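Local atomic coordinates of methyltransferase (Thermus thermophilus, PDB entry 1WS6), a protein that is probably a methyltransferase of the Rossmann-like class, transferring a methyl group to a substrate that is not established. Residues Ala66-Lys80 against Gly89-Leu101. Numbering follows the deposited sequence.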
loop_
_atom_site.group_PDB
_atom_site.type_symbol
_atom_site.label_atom_id
_atom_site.label_comp_id
_atom_site.label_asym_id
_atom_site.label_seq_id
_atom_site.Cartn_x
_atom_site.Cartn_y
_atom_site.Cartn_z
ATOM N N ALA A 66 1.698 9.083 -4.345
ATOM C CA ALA A 66 2.117 7.728 -4.032
ATOM C C ALA A 66 3.549 7.326 -4.333
ATOM O O ALA A 66 4.113 7.672 -5.359
ATOM C CB ALA A 66 1.163 6.746 -4.704
ATOM N N VAL A 67 4.116 6.563 -3.412
ATOM C CA VAL A 67 5.464 6.043 -3.547
ATOM C C VAL A 67 5.339 4.537 -3.406
ATOM O O VAL A 67 4.903 4.052 -2.380
ATOM C CB VAL A 67 6.392 6.575 -2.447
ATOM C CG1 VAL A 67 7.715 5.825 -2.472
ATOM C CG2 VAL A 67 6.631 8.049 -2.663
ATOM N N LEU A 68 5.718 3.805 -4.441
ATOM C CA LEU A 68 5.617 2.355 -4.424
ATOM C C LEU A 68 6.984 1.700 -4.505
ATOM O O LEU A 68 7.754 1.966 -5.431
ATOM C CB LEU A 68 4.769 1.882 -5.599
ATOM C CG LEU A 68 3.301 2.323 -5.624
ATOM C CD1 LEU A 68 3.182 3.823 -5.847
ATOM C CD2 LEU A 68 2.587 1.568 -6.730
ATOM N N VAL A 69 7.295 0.852 -3.529
ATOM C CA VAL A 69 8.572 0.169 -3.546
ATOM C C VAL A 69 8.309 -1.329 -3.683
ATOM O O VAL A 69 7.455 -1.885 -2.998
ATOM C CB VAL A 69 9.436 0.550 -2.291
ATOM C CG1 VAL A 69 8.571 1.136 -1.219
ATOM C CG2 VAL A 69 10.214 -0.644 -1.786
ATOM N N GLU A 70 9.024 -1.958 -4.617
ATOM C CA GLU A 70 8.880 -3.384 -4.933
ATOM C C GLU A 70 10.232 -3.926 -5.411
ATOM O O GLU A 70 10.898 -3.305 -6.234
ATOM C CB GLU A 70 7.803 -3.554 -6.022
ATOM C CG GLU A 70 7.760 -4.919 -6.680
ATOM C CD GLU A 70 7.574 -6.042 -5.693
ATOM O OE1 GLU A 70 8.169 -7.121 -5.901
ATOM O OE2 GLU A 70 6.832 -5.861 -4.705
ATOM N N LYS A 71 10.629 -5.086 -4.903
ATOM C CA LYS A 71 11.931 -5.674 -5.228
ATOM C C LYS A 71 12.021 -6.555 -6.460
ATOM O O LYS A 71 13.053 -6.594 -7.116
ATOM C CB LYS A 71 12.425 -6.497 -4.044
ATOM C CG LYS A 71 11.498 -7.650 -3.696
ATOM C CD LYS A 71 12.075 -8.514 -2.597
ATOM C CE LYS A 71 10.976 -9.299 -1.891
ATOM N NZ LYS A 71 10.150 -10.088 -2.858
ATOM N N ASP A 72 10.949 -7.282 -6.745
ATOM C CA ASP A 72 10.888 -8.201 -7.873
ATOM C C ASP A 72 10.868 -7.484 -9.222
ATOM O O ASP A 72 9.866 -6.869 -9.598
ATOM C CB ASP A 72 9.641 -9.080 -7.724
ATOM C CG ASP A 72 9.475 -10.077 -8.857
ATOM O OD1 ASP A 72 8.462 -10.806 -8.845
ATOM O OD2 ASP A 72 10.344 -10.138 -9.754
ATOM N N PRO A 73 11.977 -7.562 -9.975
ATOM C CA PRO A 73 12.049 -6.909 -11.284
ATOM C C PRO A 73 10.849 -7.214 -12.183
ATOM O O PRO A 73 10.449 -6.379 -12.989
ATOM C CB PRO A 73 13.379 -7.409 -11.856
ATOM C CG PRO A 73 13.652 -8.668 -11.085
ATOM C CD PRO A 73 13.205 -8.320 -9.703
ATOM N N GLU A 74 10.274 -8.404 -12.043
ATOM C CA GLU A 74 9.101 -8.769 -12.836
ATOM C C GLU A 74 7.942 -7.862 -12.461
ATOM O O GLU A 74 7.363 -7.185 -13.309
ATOM C CB GLU A 74 8.677 -10.210 -12.567
ATOM C CG GLU A 74 9.328 -11.247 -13.454
ATOM C CD GLU A 74 8.370 -12.382 -13.780
ATOM O OE1 GLU A 74 8.814 -13.393 -14.373
ATOM O OE2 GLU A 74 7.169 -12.248 -13.446
ATOM N N ALA A 75 7.604 -7.865 -11.177
ATOM C CA ALA A 75 6.518 -7.045 -10.676
ATOM C C ALA A 75 6.770 -5.590 -11.039
ATOM O O ALA A 75 5.849 -4.878 -11.437
ATOM C CB ALA A 75 6.401 -7.194 -9.161
ATOM N N VAL A 76 8.016 -5.149 -10.907
ATOM C CA VAL A 76 8.348 -3.766 -11.224
ATOM C C VAL A 76 8.060 -3.472 -12.691
ATOM O O VAL A 76 7.593 -2.388 -13.041
ATOM C CB VAL A 76 9.827 -3.453 -10.925
ATOM C CG1 VAL A 76 10.180 -2.064 -11.432
ATOM C CG2 VAL A 76 10.074 -3.533 -9.430
ATOM N N ARG A 77 8.343 -4.447 -13.543
ATOM C CA ARG A 77 8.111 -4.303 -14.968
ATOM C C ARG A 77 6.621 -4.061 -15.156
ATOM O O ARG A 77 6.222 -3.115 -15.819
ATOM C CB ARG A 77 8.548 -5.578 -15.689
ATOM C CG ARG A 77 8.510 -5.501 -17.201
ATOM C CD ARG A 77 9.155 -6.740 -17.822
ATOM N NE ARG A 77 9.347 -6.579 -19.262
ATOM C CZ ARG A 77 10.084 -7.388 -20.024
ATOM N NH1 ARG A 77 10.710 -8.432 -19.488
ATOM N NH2 ARG A 77 10.207 -7.146 -21.326
ATOM N N LEU A 78 5.800 -4.917 -14.558
ATOM C CA LEU A 78 4.355 -4.770 -14.656
ATOM C C LEU A 78 3.874 -3.478 -14.002
ATOM O O LEU A 78 2.928 -2.842 -14.472
ATOM C CB LEU A 78 3.656 -5.950 -13.995
ATOM C CG LEU A 78 3.825 -7.278 -14.727
ATOM C CD1 LEU A 78 2.901 -8.310 -14.113
ATOM C CD2 LEU A 78 3.511 -7.092 -16.209
ATOM N N LEU A 79 4.532 -3.104 -12.910
ATOM C CA LEU A 79 4.180 -1.900 -12.172
ATOM C C LEU A 79 4.296 -0.673 -13.074
ATOM O O LEU A 79 3.415 0.183 -13.101
ATOM C CB LEU A 79 5.113 -1.745 -10.974
ATOM C CG LEU A 79 4.573 -1.036 -9.738
ATOM C CD1 LEU A 79 5.747 -0.484 -8.958
ATOM C CD2 LEU A 79 3.649 0.087 -10.128
ATOM N N LYS A 80 5.397 -0.598 -13.809
ATOM C CA LYS A 80 5.641 0.518 -14.702
ATOM C C LYS A 80 4.662 0.511 -15.860
ATOM O O LYS A 80 4.202 1.569 -16.303
ATOM C CB LYS A 80 7.084 0.472 -15.199
ATOM C CG LYS A 80 8.084 0.677 -14.071
ATOM C CD LYS A 80 9.515 0.751 -14.568
ATOM C CE LYS A 80 10.475 0.993 -13.404
ATOM N NZ LYS A 80 11.898 1.063 -13.829
ATOM N N GLY A 89 0.745 9.598 -12.106
ATOM C CA GLY A 89 2.088 9.985 -11.738
ATOM C C GLY A 89 2.376 9.325 -10.404
ATOM O O GLY A 89 1.698 9.586 -9.414
ATOM N N ALA A 90 3.365 8.448 -10.374
ATOM C CA ALA A 90 3.704 7.761 -9.141
ATOM C C ALA A 90 5.192 7.479 -9.134
ATOM O O ALA A 90 5.787 7.279 -10.190
ATOM C CB ALA A 90 2.923 6.457 -9.041
ATOM N N ARG A 91 5.796 7.481 -7.952
ATOM C CA ARG A 91 7.218 7.200 -7.847
ATOM C C ARG A 91 7.355 5.700 -7.649
ATOM O O ARG A 91 6.704 5.122 -6.779
ATOM C CB ARG A 91 7.839 7.950 -6.663
ATOM C CG ARG A 91 9.338 7.700 -6.443
ATOM C CD ARG A 91 9.858 8.581 -5.289
ATOM N NE ARG A 91 11.186 8.221 -4.776
ATOM C CZ ARG A 91 12.316 8.241 -5.488
ATOM N NH1 ARG A 91 12.300 8.602 -6.765
ATOM N NH2 ARG A 91 13.473 7.919 -4.914
ATOM N N VAL A 92 8.182 5.075 -8.480
ATOM C CA VAL A 92 8.431 3.643 -8.404
ATOM C C VAL A 92 9.859 3.448 -7.938
ATOM O O VAL A 92 10.798 3.881 -8.602
ATOM C CB VAL A 92 8.266 2.972 -9.781
ATOM C CG1 VAL A 92 8.713 1.521 -9.708
ATOM C CG2 VAL A 92 6.817 3.063 -10.229
ATOM N N VAL A 93 10.016 2.806 -6.788
ATOM C CA VAL A 93 11.324 2.547 -6.209
ATOM C C VAL A 93 11.577 1.039 -6.239
ATOM O O VAL A 93 10.984 0.275 -5.467
ATOM C CB VAL A 93 11.374 3.060 -4.773
ATOM C CG1 VAL A 93 12.782 2.973 -4.233
ATOM C CG2 VAL A 93 10.884 4.489 -4.735
ATOM N N ALA A 94 12.456 0.615 -7.141
ATOM C CA ALA A 94 12.759 -0.797 -7.310
ATOM C C ALA A 94 13.850 -1.332 -6.402
ATOM O O ALA A 94 15.010 -1.440 -6.799
ATOM C CB ALA A 94 13.124 -1.078 -8.765
ATOM N N LEU A 95 13.467 -1.696 -5.188
ATOM C CA LEU A 95 14.419 -2.249 -4.245
ATOM C C LEU A 95 13.689 -2.840 -3.053
ATOM O O LEU A 95 12.519 -2.535 -2.811
ATOM C CB LEU A 95 15.410 -1.171 -3.807
ATOM C CG LEU A 95 14.827 0.148 -3.322
ATOM C CD1 LEU A 95 14.353 -0.014 -1.904
ATOM C CD2 LEU A 95 15.882 1.236 -3.400
ATOM N N PRO A 96 14.370 -3.720 -2.308
ATOM C CA PRO A 96 13.807 -4.374 -1.130
ATOM C C PRO A 96 13.363 -3.366 -0.080
ATOM O O PRO A 96 14.005 -2.337 0.128
ATOM C CB PRO A 96 14.945 -5.280 -0.660
ATOM C CG PRO A 96 16.164 -4.586 -1.136
ATOM C CD PRO A 96 15.770 -4.119 -2.512
ATOM N N VAL A 97 12.247 -3.665 0.571
ATOM C CA VAL A 97 11.706 -2.783 1.590
ATOM C C VAL A 97 12.698 -2.565 2.732
ATOM O O VAL A 97 12.751 -1.483 3.320
ATOM C CB VAL A 97 10.402 -3.367 2.148
ATOM C CG1 VAL A 97 9.844 -2.477 3.245
ATOM C CG2 VAL A 97 9.405 -3.534 1.007
ATOM N N GLU A 98 13.486 -3.597 3.031
ATOM C CA GLU A 98 14.470 -3.539 4.107
ATOM C C GLU A 98 15.610 -2.553 3.819
ATOM O O GLU A 98 16.363 -2.175 4.721
ATOM C CB GLU A 98 15.031 -4.941 4.363
ATOM C CG GLU A 98 15.592 -5.621 3.108
ATOM C CD GLU A 98 16.305 -6.932 3.412
ATOM O OE1 GLU A 98 15.631 -7.934 3.745
ATOM O OE2 GLU A 98 17.552 -6.954 3.324
ATOM N N VAL A 99 15.750 -2.151 2.560
ATOM C CA VAL A 99 16.786 -1.194 2.201
ATOM C C VAL A 99 16.139 0.182 2.125
ATOM O O VAL A 99 16.697 1.174 2.587
ATOM C CB VAL A 99 17.433 -1.507 0.823
ATOM C CG1 VAL A 99 18.394 -0.376 0.436
ATOM C CG2 VAL A 99 18.172 -2.837 0.871
ATOM N N PHE A 100 14.939 0.225 1.559
ATOM C CA PHE A 100 14.206 1.479 1.403
ATOM C C PHE A 100 13.913 2.219 2.706
ATOM O O PHE A 100 14.179 3.414 2.816
ATOM C CB PHE A 100 12.876 1.246 0.679
ATOM C CG PHE A 100 11.996 2.461 0.639
ATOM C CD1 PHE A 100 12.177 3.436 -0.334
ATOM C CD2 PHE A 100 11.003 2.645 1.590
ATOM C CE1 PHE A 100 11.384 4.571 -0.357
ATOM C CE2 PHE A 100 10.206 3.773 1.578
ATOM C CZ PHE A 100 10.393 4.742 0.602
ATOM N N LEU A 101 13.340 1.520 3.677
ATOM C CA LEU A 101 12.996 2.147 4.947
ATOM C C LEU A 101 14.144 2.945 5.567
ATOM O O LEU A 101 13.992 4.132 5.855
ATOM C CB LEU A 101 12.489 1.097 5.939
ATOM C CG LEU A 101 11.211 0.373 5.502
ATOM C CD1 LEU A 101 10.758 -0.571 6.615
ATOM C CD2 LEU A 101 10.117 1.394 5.171
#
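Val69 sets its CG1 methyl almost squarely over the centre of one face of the Phe100 ring, 4.0 Å from the ring centroid and 11° off the normal, a CH-pi contact between strand 66-69 and helix 97-101. Its other methyl, CG2, lies against the loop leading into helix 97-101, 3.2 Å from Leu95 O and 4.1 Å from Val97 CG2, while CB lies beside Val93 CB. Phe100 reaches the sheet because its CG stands opposite the backbone N (chi1 173°), and Val67 CG1 approaches the same ring obliquely near CZ. Cutting Val69 back to an alanine removes both methyls and is likely to strip that ring face of its CH-pi partner and open a gap beside Leu95 and Val97. Next along the same face, Val67 and Arg91 run side by side, CG2 against the arginine's CB and CD. On the other face, Leu79 and Val92 meet tip to tip, with CD1 3.7 Å from CG1, and Val76 CG2 rests on Ala94 CB. The strands themselves are zipped in parallel register by four backbone bonds, the two central ones nearly straight: Leu68 N to Arg91 O and Val93 N to Leu68 O. Together they form a beta-alpha-beta unit whose helix 73-86 covers the Leu68 and Val92 face; helix 97-106 packs on the opposite face, strand 91-93 is the sheet's edge, and strand 65-69 continues inward to strand 44-48.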